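Local atomic coordinates of uncharacterized HTH-type transcriptional regulator YurK (Bacillus subtilis, PDB entry 2IKK), a protein that probably binds DNA as a GntR-type transcription factor, the chain here being its C-terminal part with the UTRA domain, in a protein still uncharacterized. Residues H32-D38 against V59-L65. Residues are numbered along the deposited sequence; the frame is centred on the assembly and turned at random.
With SO4 (sulfate ion), chain C.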
loop_
_atom_site.group_PDB
_atom_site.type_symbol
_atom_site.label_atom_id
_atom_site.label_comp_id
_atom_site.label_asym_id
_atom_site.label_seq_id
_atom_site.Cartn_x
_atom_site.Cartn_y
_atom_site.Cartn_z
ATOM N N HIS A 32 16.059 -14.223 6.350
ATOM C CA HIS A 32 15.501 -15.072 5.296
ATOM C C HIS A 32 15.851 -16.547 5.461
ATOM O O HIS A 32 16.973 -16.953 5.184
ATOM C CB HIS A 32 15.991 -14.613 3.929
ATOM C CG HIS A 32 14.921 -14.086 3.018
ATOM N ND1 HIS A 32 15.206 -13.253 1.953
ATOM C CD2 HIS A 32 13.580 -14.292 2.985
ATOM C CE1 HIS A 32 14.085 -12.955 1.316
ATOM N NE2 HIS A 32 13.084 -13.574 1.921
ATOM N N HIS A 33 14.854 -17.331 5.848
ATOM C CA HIS A 33 14.942 -18.747 6.090
ATOM C C HIS A 33 14.096 -19.475 5.041
ATOM O O HIS A 33 12.991 -19.035 4.764
ATOM C CB HIS A 33 14.365 -18.980 7.481
ATOM C CG HIS A 33 14.113 -20.415 7.818
ATOM N ND1 HIS A 33 15.063 -21.408 7.660
ATOM C CD2 HIS A 33 13.016 -21.022 8.330
ATOM C CE1 HIS A 33 14.556 -22.565 8.040
ATOM N NE2 HIS A 33 13.320 -22.359 8.463
ATOM N N VAL A 34 14.608 -20.563 4.455
ATOM C CA VAL A 34 13.839 -21.308 3.449
ATOM C C VAL A 34 13.063 -22.355 4.151
ATOM O O VAL A 34 13.615 -23.226 4.893
ATOM C CB VAL A 34 14.685 -21.992 2.329
ATOM C CG1 VAL A 34 13.800 -22.835 1.481
ATOM C CG2 VAL A 34 15.349 -20.987 1.540
ATOM N N LEU A 35 11.759 -22.254 3.997
ATOM C CA LEU A 35 10.867 -23.183 4.655
ATOM C C LEU A 35 10.806 -24.449 3.847
ATOM O O LEU A 35 10.991 -25.538 4.400
ATOM C CB LEU A 35 9.442 -22.608 4.727
ATOM C CG LEU A 35 9.111 -21.641 5.824
ATOM C CD1 LEU A 35 9.996 -20.484 5.717
ATOM C CD2 LEU A 35 7.646 -21.165 5.657
ATOM N N SER A 36 10.515 -24.323 2.542
ATOM C CA SER A 36 10.332 -25.426 1.638
ATOM C C SER A 36 10.412 -24.959 0.207
ATOM O O SER A 36 10.303 -23.776 -0.100
ATOM C CB SER A 36 9.004 -26.166 1.837
ATOM O OG SER A 36 7.893 -25.315 1.604
ATOM N N HIS A 37 10.652 -25.933 -0.647
ATOM C CA HIS A 37 10.594 -25.777 -2.047
ATOM C C HIS A 37 10.143 -27.139 -2.493
ATOM O O HIS A 37 10.614 -28.204 -1.954
ATOM C CB HIS A 37 11.903 -25.268 -2.652
ATOM C CG HIS A 37 13.042 -26.244 -2.603
ATOM N ND1 HIS A 37 13.989 -26.235 -1.599
ATOM C CD2 HIS A 37 13.414 -27.224 -3.460
ATOM C CE1 HIS A 37 14.871 -27.197 -1.815
ATOM N NE2 HIS A 37 14.562 -27.790 -2.955
ATOM N N ASP A 38 9.128 -27.115 -3.330
ATOM C CA ASP A 38 8.542 -28.298 -3.901
ATOM C C ASP A 38 8.300 -27.945 -5.334
ATOM O O ASP A 38 8.020 -26.780 -5.609
ATOM C CB ASP A 38 7.187 -28.586 -3.283
ATOM C CG ASP A 38 7.229 -29.743 -2.390
ATOM O OD1 ASP A 38 7.633 -29.537 -1.234
ATOM O OD2 ASP A 38 6.913 -30.863 -2.865
ATOM N N VAL A 59 8.342 -24.236 -9.392
ATOM C CA VAL A 59 8.969 -24.443 -8.100
ATOM C C VAL A 59 8.233 -23.509 -7.120
ATOM O O VAL A 59 8.165 -22.310 -7.376
ATOM C CB VAL A 59 10.470 -24.056 -8.150
ATOM C CG1 VAL A 59 11.071 -24.100 -6.799
ATOM C CG2 VAL A 59 11.180 -25.013 -9.093
ATOM N N GLU A 60 7.667 -24.062 -6.033
ATOM C CA GLU A 60 6.981 -23.242 -4.988
ATOM C C GLU A 60 7.928 -23.014 -3.839
ATOM O O GLU A 60 8.229 -23.942 -3.094
ATOM C CB GLU A 60 5.684 -23.938 -4.552
ATOM C CG GLU A 60 4.877 -23.102 -3.514
ATOM C CD GLU A 60 3.505 -23.682 -3.277
ATOM O OE1 GLU A 60 3.501 -24.682 -2.561
ATOM O OE2 GLU A 60 2.487 -23.227 -3.873
ATOM N N LEU A 61 8.498 -21.819 -3.761
ATOM C CA LEU A 61 9.498 -21.553 -2.799
ATOM C C LEU A 61 8.794 -20.804 -1.680
ATOM O O LEU A 61 8.225 -19.737 -1.898
ATOM C CB LEU A 61 10.583 -20.674 -3.416
ATOM C CG LEU A 61 11.529 -19.979 -2.431
ATOM C CD1 LEU A 61 12.340 -21.040 -1.754
ATOM C CD2 LEU A 61 12.447 -18.921 -3.019
ATOM N N LYS A 62 8.895 -21.346 -0.477
ATOM C CA LYS A 62 8.371 -20.668 0.752
ATOM C C LYS A 62 9.515 -20.201 1.675
ATOM O O LYS A 62 10.457 -20.947 2.014
ATOM C CB LYS A 62 7.402 -21.576 1.504
ATOM C CG LYS A 62 6.231 -21.964 0.642
ATOM C CD LYS A 62 5.210 -22.801 1.432
ATOM C CE LYS A 62 3.899 -22.954 0.659
ATOM N NZ LYS A 62 3.141 -24.071 1.324
ATOM N N ARG A 63 9.478 -18.921 2.009
ATOM C CA ARG A 63 10.480 -18.371 2.873
ATOM C C ARG A 63 9.871 -17.467 3.936
ATOM O O ARG A 63 8.856 -16.875 3.703
ATOM C CB ARG A 63 11.469 -17.566 2.069
ATOM C CG ARG A 63 12.264 -18.442 0.999
ATOM C CD ARG A 63 13.474 -17.683 0.332
ATOM N NE ARG A 63 13.041 -16.489 -0.399
ATOM C CZ ARG A 63 13.842 -15.649 -1.086
ATOM N NH1 ARG A 63 15.168 -15.850 -1.192
ATOM N NH2 ARG A 63 13.313 -14.579 -1.705
ATOM N N ILE A 64 10.570 -17.315 5.049
ATOM C CA ILE A 64 10.138 -16.343 6.082
ATOM C C ILE A 64 11.226 -15.350 6.228
ATOM O O ILE A 64 12.401 -15.724 6.286
ATOM C CB ILE A 64 9.840 -17.032 7.439
ATOM C CG1 ILE A 64 8.781 -18.096 7.226
ATOM C CG2 ILE A 64 9.167 -16.033 8.462
ATOM C CD1 ILE A 64 8.501 -18.995 8.467
ATOM N N LEU A 65 10.863 -14.069 6.256
ATOM C CA LEU A 65 11.804 -13.046 6.638
ATOM C C LEU A 65 11.471 -12.558 8.061
ATOM O O LEU A 65 10.328 -12.235 8.353
ATOM C CB LEU A 65 11.772 -11.958 5.561
ATOM C CG LEU A 65 12.593 -10.664 5.651
ATOM C CD1 LEU A 65 14.094 -10.939 5.831
ATOM C CD2 LEU A 65 12.348 -9.782 4.349
HETATM S S SO4 C . 16.099 -12.568 -3.176
HETATM O O1 SO4 C . 16.195 -14.009 -2.944
HETATM O O2 SO4 C . 17.045 -11.843 -2.323
HETATM O O3 SO4 C . 14.750 -12.133 -2.925
HETATM O O4 SO4 C . 16.493 -12.214 -4.565
HETATM O O HOH W 1 7.255 -25.494 -1.139
#
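Arg63 lays its guanidinium flat on the imidazole of His32, with group centres 3.9 Å apart and planes inclined by 25°; the overlap is offset, CZ lying toward the rim of the ring, while Leu65 CD1 covers the opposite face. A bend at chi3 (-61°) turns the guanidinium over the imidazole, and its edge meets a sulfate, probably from the crystallisation liquor and also bonded by His98 and Met97: NH1 donates to sulfate O1 at 2.7 Å and NH2 to sulfate O3 at 3.1 Å. Replacing Arg63 by alanine is likely to uncover one face of His32 and leave Glu75 without its salt bridge and the sulfate without its guanidinium donors.

The backbones pair antiparallel, His33 N to Ile64 O and Ile64 N to His33 O each 3.0 Å. A classic beta bulge follows: Leu35 and Ser36 both face Lys62, whose O accepts a 2.7 Å bond from Leu35 N but only a weak one from Ser36 N. Leu35 crosses Ile64 at about a right angle, CD2 3.6 Å from Ile64 CG1. Further along, a water bridges Ser36 OG and Glu60 O.

The pair forms one margin of the UTRA domain's antiparallel sheet, whose relatives bind effectors; the sulfate may mark an anion-binding spot. Strand 33-41 is outermost within the chain, and 57-66 bonds onward to 71-80. Tyr128 of helix 123-129 packs on Leu35 and Ile64.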